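Local coordinates for protein tumor necrosis factor receptor superfamily member 16 (Rattus norvegicus, PDB 1SG1) that probably binds nerve growth factor and related neurotrophins with its elongated, cysteine-rich extracellular region, serving as the low-affinity neurotrophin receptor of the TNF receptor superfamily, at residues C[105-110]-C[115-120]; C[25-28]-C[34-37]. All coordinates share one frame; numbering follows the deposited sequence.

Interaction 1: residues C[105-110]-C[115-120]; sequences GLVFSC and NTVCEE
A classic beta bulge sets two consecutive residues, Val107 and Phe108, opposite the single residue Val117 in an antiparallel hairpin: Val117 O accepts from Val107 N (2.9 Å) and Phe108 N (3.1 Å), while Val117 N returns a nearly straight bond, 172° at the hydrogen, to Phe108 O. Val117 CG1 lies 3.9 Å from Val107 CB, and Val117 CB sits at the edge of the Phe108 ring, in the ring plane, 3.7 Å from Phe108 CD1. Phe108 and Val117 run side by side, pointing the same way, and Val107 CG1 covers part of one ring face near the rim. An alanine in place of Val117 would lose CG1 and CG2, and would probably leave Phe108 CD1 and Val107 CB without those methyl contacts. Further along, a water donates to both Leu106 O and Glu119 OE1. Another protein's chain packs an aromatic side chain on Leu106 and its backbone on Phe108; a basic side chain from a further such chain salt-bridges Glu119 OE1. The hairpin of strands 104-108 and 117-120, part of a TNFR/NGFR cysteine-rich region, is stapled to the preceding loop by disulfides Cys110-Cys97 and Cys118-Cys100, with Cys110 also touching Tyr86 of strand 85-87.

Interaction 2: residues C[25-28]-C[34-37]; sequences VAQP and TVCE
Val35 lies against both Ala26 and Gln27, its two methyl groups divided between them. Val35 CG2, anti to the backbone N, approaches the methyl of Ala26, with 3.5 Å from Val35 CG2 to Ala26 CB. The other branch, CG1, stands between the backbone N and the carbonyl carbon (chi1 48°) and is turned to the Gln27 side, where the two side chains cross obliquely. The extended chain of Gln27 carries its amide away from Val35, and any contact at the base of Gln27 is doubtful because the model is too tight there. Glu37 OE1 also comes within 3.9 Å of Ala26 CB, from a different direction than Val35 CG2.

The backbone explains this sharing: an extra residue in the 25-28 segment, a classic beta bulge, puts Ala26 and Gln27 across from Val35 alone. The bond from Ala26 N to Val35 O, in the plane of that carbonyl, is unusually short at 2.5 Å and bent; the one from Gln27 N to Val35 O is weak and less certain, and that from Val35 N to Gln27 O (3.4 Å) is weak. Val25 and Cys36 form a non-hydrogen-bonded antiparallel pair, their side chains sharing the face where Cys36 is joined to Cys19 by a disulfide. Such a bulged, disulfide-tied hairpin is consistent with the cysteine-rich modules of TNF receptors. No other protein chain of the assembly touches these segments; Thr34 OG1 bonds to Lys17 O, tying the hairpin of strands 23-27 and 35-38 to the cysteine-bearing loop before it.

Interaction 2 comes first along the chain, and interaction 1 follows well after it; the two lie on opposite sides of the chain's centre, with centres 51 Å apart and nearest atoms about 38 Å apart. They do not touch and belong to separate two-stranded antiparallel sheets: strands 23-27 and 35-38 for interaction 2, strands 104-108 and 117-120 for interaction 1. Each is a bulged hairpin held by disulfides, one for interaction 2 and two for interaction 1, all running back to earlier cysteines, in keeping with the serial cysteine-rich modules of TNF receptors. Of the two, interaction 1 is the one touched by other protein chains, consistent with a ligand-binding face on that part of the receptor.

Interaction 1: residues C[105-110]-C[115-120]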
loop_
_atom_site.group_PDB
_atom_site.type_symbol
_atom_site.label_atom_id
_atom_site.label_comp_id
_atom_site.label_asym_id
_atom_site.label_seq_id
_atom_site.Cartn_x
_atom_site.Cartn_y
_atom_site.Cartn_z
ATOM N N GLY C 105 -9.086 21.395 -13.589
ATOM C CA GLY C 105 -8.715 19.992 -13.434
ATOM C C GLY C 105 -7.398 19.557 -12.790
ATOM O O GLY C 105 -6.391 20.280 -12.761
ATOM N N LEU C 106 -7.406 18.326 -12.293
ATOM C CA LEU C 106 -6.234 17.754 -11.644
ATOM C C LEU C 106 -4.930 17.784 -12.460
ATOM O O LEU C 106 -4.929 17.491 -13.648
ATOM C CB LEU C 106 -6.521 16.306 -11.240
ATOM C CG LEU C 106 -5.313 15.556 -10.680
ATOM C CD1 LEU C 106 -4.655 16.388 -9.613
ATOM C CD2 LEU C 106 -5.739 14.247 -10.117
ATOM N N VAL C 107 -3.826 18.151 -11.810
ATOM C CA VAL C 107 -2.526 18.180 -12.472
ATOM C C VAL C 107 -1.629 17.282 -11.656
ATOM O O VAL C 107 -0.976 16.383 -12.172
ATOM C CB VAL C 107 -1.862 19.553 -12.460
ATOM C CG1 VAL C 107 -0.628 19.490 -13.268
ATOM C CG2 VAL C 107 -2.763 20.597 -13.014
ATOM N N PHE C 108 -1.610 17.553 -10.361
ATOM C CA PHE C 108 -0.806 16.803 -9.428
ATOM C C PHE C 108 -1.665 16.363 -8.255
ATOM O O PHE C 108 -2.333 17.177 -7.604
ATOM C CB PHE C 108 0.375 17.660 -8.972
ATOM C CG PHE C 108 1.423 17.861 -10.041
ATOM C CD1 PHE C 108 1.877 19.142 -10.369
ATOM C CD2 PHE C 108 1.984 16.766 -10.705
ATOM C CE1 PHE C 108 2.875 19.329 -11.339
ATOM C CE2 PHE C 108 2.984 16.948 -11.680
ATOM C CZ PHE C 108 3.425 18.233 -11.991
ATOM N N SER C 109 -1.664 15.061 -8.011
ATOM C CA SER C 109 -2.437 14.488 -6.925
ATOM C C SER C 109 -2.078 15.004 -5.530
ATOM O O SER C 109 -0.930 15.345 -5.239
ATOM C CB SER C 109 -2.311 12.968 -6.947
ATOM O OG SER C 109 -3.466 12.387 -7.517
ATOM N N CYS C 110 -3.092 15.050 -4.675
ATOM C CA CYS C 110 -2.950 15.495 -3.296
ATOM C C CYS C 110 -2.594 14.319 -2.400
ATOM O O CYS C 110 -3.458 13.534 -2.028
ATOM C CB CYS C 110 -4.251 16.112 -2.800
ATOM S SG CYS C 110 -4.165 16.726 -1.093
ATOM N N ASN C 115 -0.267 19.290 -1.453
ATOM C CA ASN C 115 -1.664 19.649 -1.625
ATOM C C ASN C 115 -1.917 19.597 -3.131
ATOM O O ASN C 115 -0.998 19.759 -3.939
ATOM C CB ASN C 115 -1.956 21.055 -1.083
ATOM C CG ASN C 115 -3.393 21.506 -1.341
ATOM O OD1 ASN C 115 -4.332 20.716 -1.327
ATOM N ND2 ASN C 115 -3.566 22.789 -1.555
ATOM N N THR C 116 -3.174 19.334 -3.480
ATOM C CA THR C 116 -3.655 19.269 -4.854
ATOM C C THR C 116 -3.174 20.425 -5.718
ATOM O O THR C 116 -3.347 21.587 -5.347
ATOM C CB THR C 116 -5.180 19.352 -4.891
ATOM O OG1 THR C 116 -5.737 18.394 -3.995
ATOM C CG2 THR C 116 -5.699 19.107 -6.294
ATOM N N VAL C 117 -2.582 20.098 -6.865
ATOM C CA VAL C 117 -2.160 21.111 -7.840
ATOM C C VAL C 117 -3.202 21.108 -8.964
ATOM O O VAL C 117 -3.274 20.147 -9.744
ATOM C CB VAL C 117 -0.827 20.783 -8.497
ATOM C CG1 VAL C 117 -0.543 21.806 -9.595
ATOM C CG2 VAL C 117 0.279 20.782 -7.471
ATOM N N CYS C 118 -4.010 22.164 -9.055
ATOM C CA CYS C 118 -5.040 22.238 -10.098
ATOM C C CYS C 118 -4.665 22.971 -11.379
ATOM O O CYS C 118 -3.615 23.577 -11.490
ATOM C CB CYS C 118 -6.312 22.857 -9.548
ATOM S SG CYS C 118 -7.079 21.841 -8.263
ATOM N N GLU C 119 -5.579 22.931 -12.335
ATOM C CA GLU C 119 -5.372 23.537 -13.642
ATOM C C GLU C 119 -6.685 24.032 -14.242
ATOM O O GLU C 119 -7.711 23.363 -14.158
ATOM C CB GLU C 119 -4.758 22.482 -14.545
ATOM C CG GLU C 119 -4.584 22.818 -15.990
ATOM C CD GLU C 119 -4.001 21.641 -16.744
ATOM O OE1 GLU C 119 -4.664 20.579 -16.824
ATOM O OE2 GLU C 119 -2.866 21.766 -17.240
ATOM N N GLU C 120 -6.644 25.223 -14.825
ATOM C CA GLU C 120 -7.801 25.796 -15.485
ATOM C C GLU C 120 -7.734 24.981 -16.770
ATOM O O GLU C 120 -6.669 24.908 -17.394
ATOM C CB GLU C 120 -7.544 27.272 -15.774
ATOM C CG GLU C 120 -8.767 28.161 -15.792
ATOM C CD GLU C 120 -9.434 28.277 -14.431
ATOM O OE1 GLU C 120 -8.709 28.273 -13.410
ATOM O OE2 GLU C 120 -10.681 28.387 -14.386
HETATM O O HOH W 1 -6.330 18.283 -15.825
#

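Interaction 2: residues C[25-28]-C[34-37]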
loop_
_atom_site.group_PDB
_atom_site.type_symbol
_atom_site.label_atom_id
_atom_site.label_comp_id
_atom_site.label_asym_id
_atom_site.label_seq_id
_atom_site.Cartn_x
_atom_site.Cartn_y
_atom_site.Cartn_z
ATOM N N VAL C 25 15.790 -3.109 26.741
ATOM C CA VAL C 25 16.477 -3.359 28.004
ATOM C C VAL C 25 15.500 -3.370 29.189
ATOM O O VAL C 25 14.956 -2.332 29.568
ATOM C CB VAL C 25 17.563 -2.289 28.265
ATOM C CG1 VAL C 25 18.255 -2.551 29.592
ATOM C CG2 VAL C 25 18.568 -2.299 27.141
ATOM N N ALA C 26 15.280 -4.548 29.766
ATOM C CA ALA C 26 14.383 -4.679 30.902
ATOM C C ALA C 26 14.982 -3.920 32.086
ATOM O O ALA C 26 14.340 -3.048 32.676
ATOM C CB ALA C 26 14.196 -6.145 31.251
ATOM N N GLN C 27 16.227 -4.240 32.420
ATOM C CA GLN C 27 16.904 -3.588 33.533
ATOM C C GLN C 27 18.368 -3.296 33.196
ATOM O O GLN C 27 19.129 -4.197 32.842
ATOM C CB GLN C 27 16.796 -4.465 34.780
ATOM C CG GLN C 27 17.543 -3.956 35.995
ATOM C CD GLN C 27 17.492 -4.950 37.131
ATOM O OE1 GLN C 27 16.443 -5.157 37.748
ATOM N NE2 GLN C 27 18.624 -5.590 37.402
ATOM N N PRO C 28 18.773 -2.021 33.317
ATOM C CA PRO C 28 20.123 -1.522 33.034
ATOM C C PRO C 28 21.264 -2.222 33.746
ATOM O O PRO C 28 21.222 -2.428 34.963
ATOM C CB PRO C 28 20.029 -0.041 33.398
ATOM C CG PRO C 28 18.987 -0.020 34.461
ATOM C CD PRO C 28 17.948 -0.963 33.931
ATOM N N THR C 34 23.024 -7.492 31.950
ATOM C CA THR C 34 22.038 -6.702 31.194
ATOM C C THR C 34 20.854 -7.615 30.976
ATOM O O THR C 34 21.031 -8.758 30.545
ATOM C CB THR C 34 22.472 -6.336 29.764
ATOM O OG1 THR C 34 23.628 -5.505 29.796
ATOM C CG2 THR C 34 21.349 -5.582 29.049
ATOM N N VAL C 35 19.651 -7.128 31.248
ATOM C CA VAL C 35 18.474 -7.949 31.023
ATOM C C VAL C 35 17.626 -7.403 29.869
ATOM O O VAL C 35 17.075 -6.301 29.933
ATOM C CB VAL C 35 17.646 -8.116 32.328
ATOM C CG1 VAL C 35 17.442 -6.792 32.976
ATOM C CG2 VAL C 35 16.313 -8.797 32.036
ATOM N N CYS C 36 17.559 -8.198 28.803
ATOM C CA CYS C 36 16.803 -7.865 27.597
ATOM C C CYS C 36 15.533 -8.698 27.457
ATOM O O CYS C 36 15.555 -9.918 27.627
ATOM C CB CYS C 36 17.649 -8.136 26.352
ATOM S SG CYS C 36 19.274 -7.322 26.295
ATOM N N GLU C 37 14.443 -8.052 27.147
ATOM C CA GLU C 37 13.224 -8.795 26.873
ATOM C C GLU C 37 12.661 -8.277 25.548
ATOM O O GLU C 37 12.797 -7.103 25.224
ATOM C CB GLU C 37 12.198 -8.629 27.999
ATOM C CG GLU C 37 11.422 -7.326 27.973
ATOM C CD GLU C 37 10.306 -7.288 29.009
ATOM O OE1 GLU C 37 10.599 -7.073 30.207
ATOM O OE2 GLU C 37 9.133 -7.484 28.622
#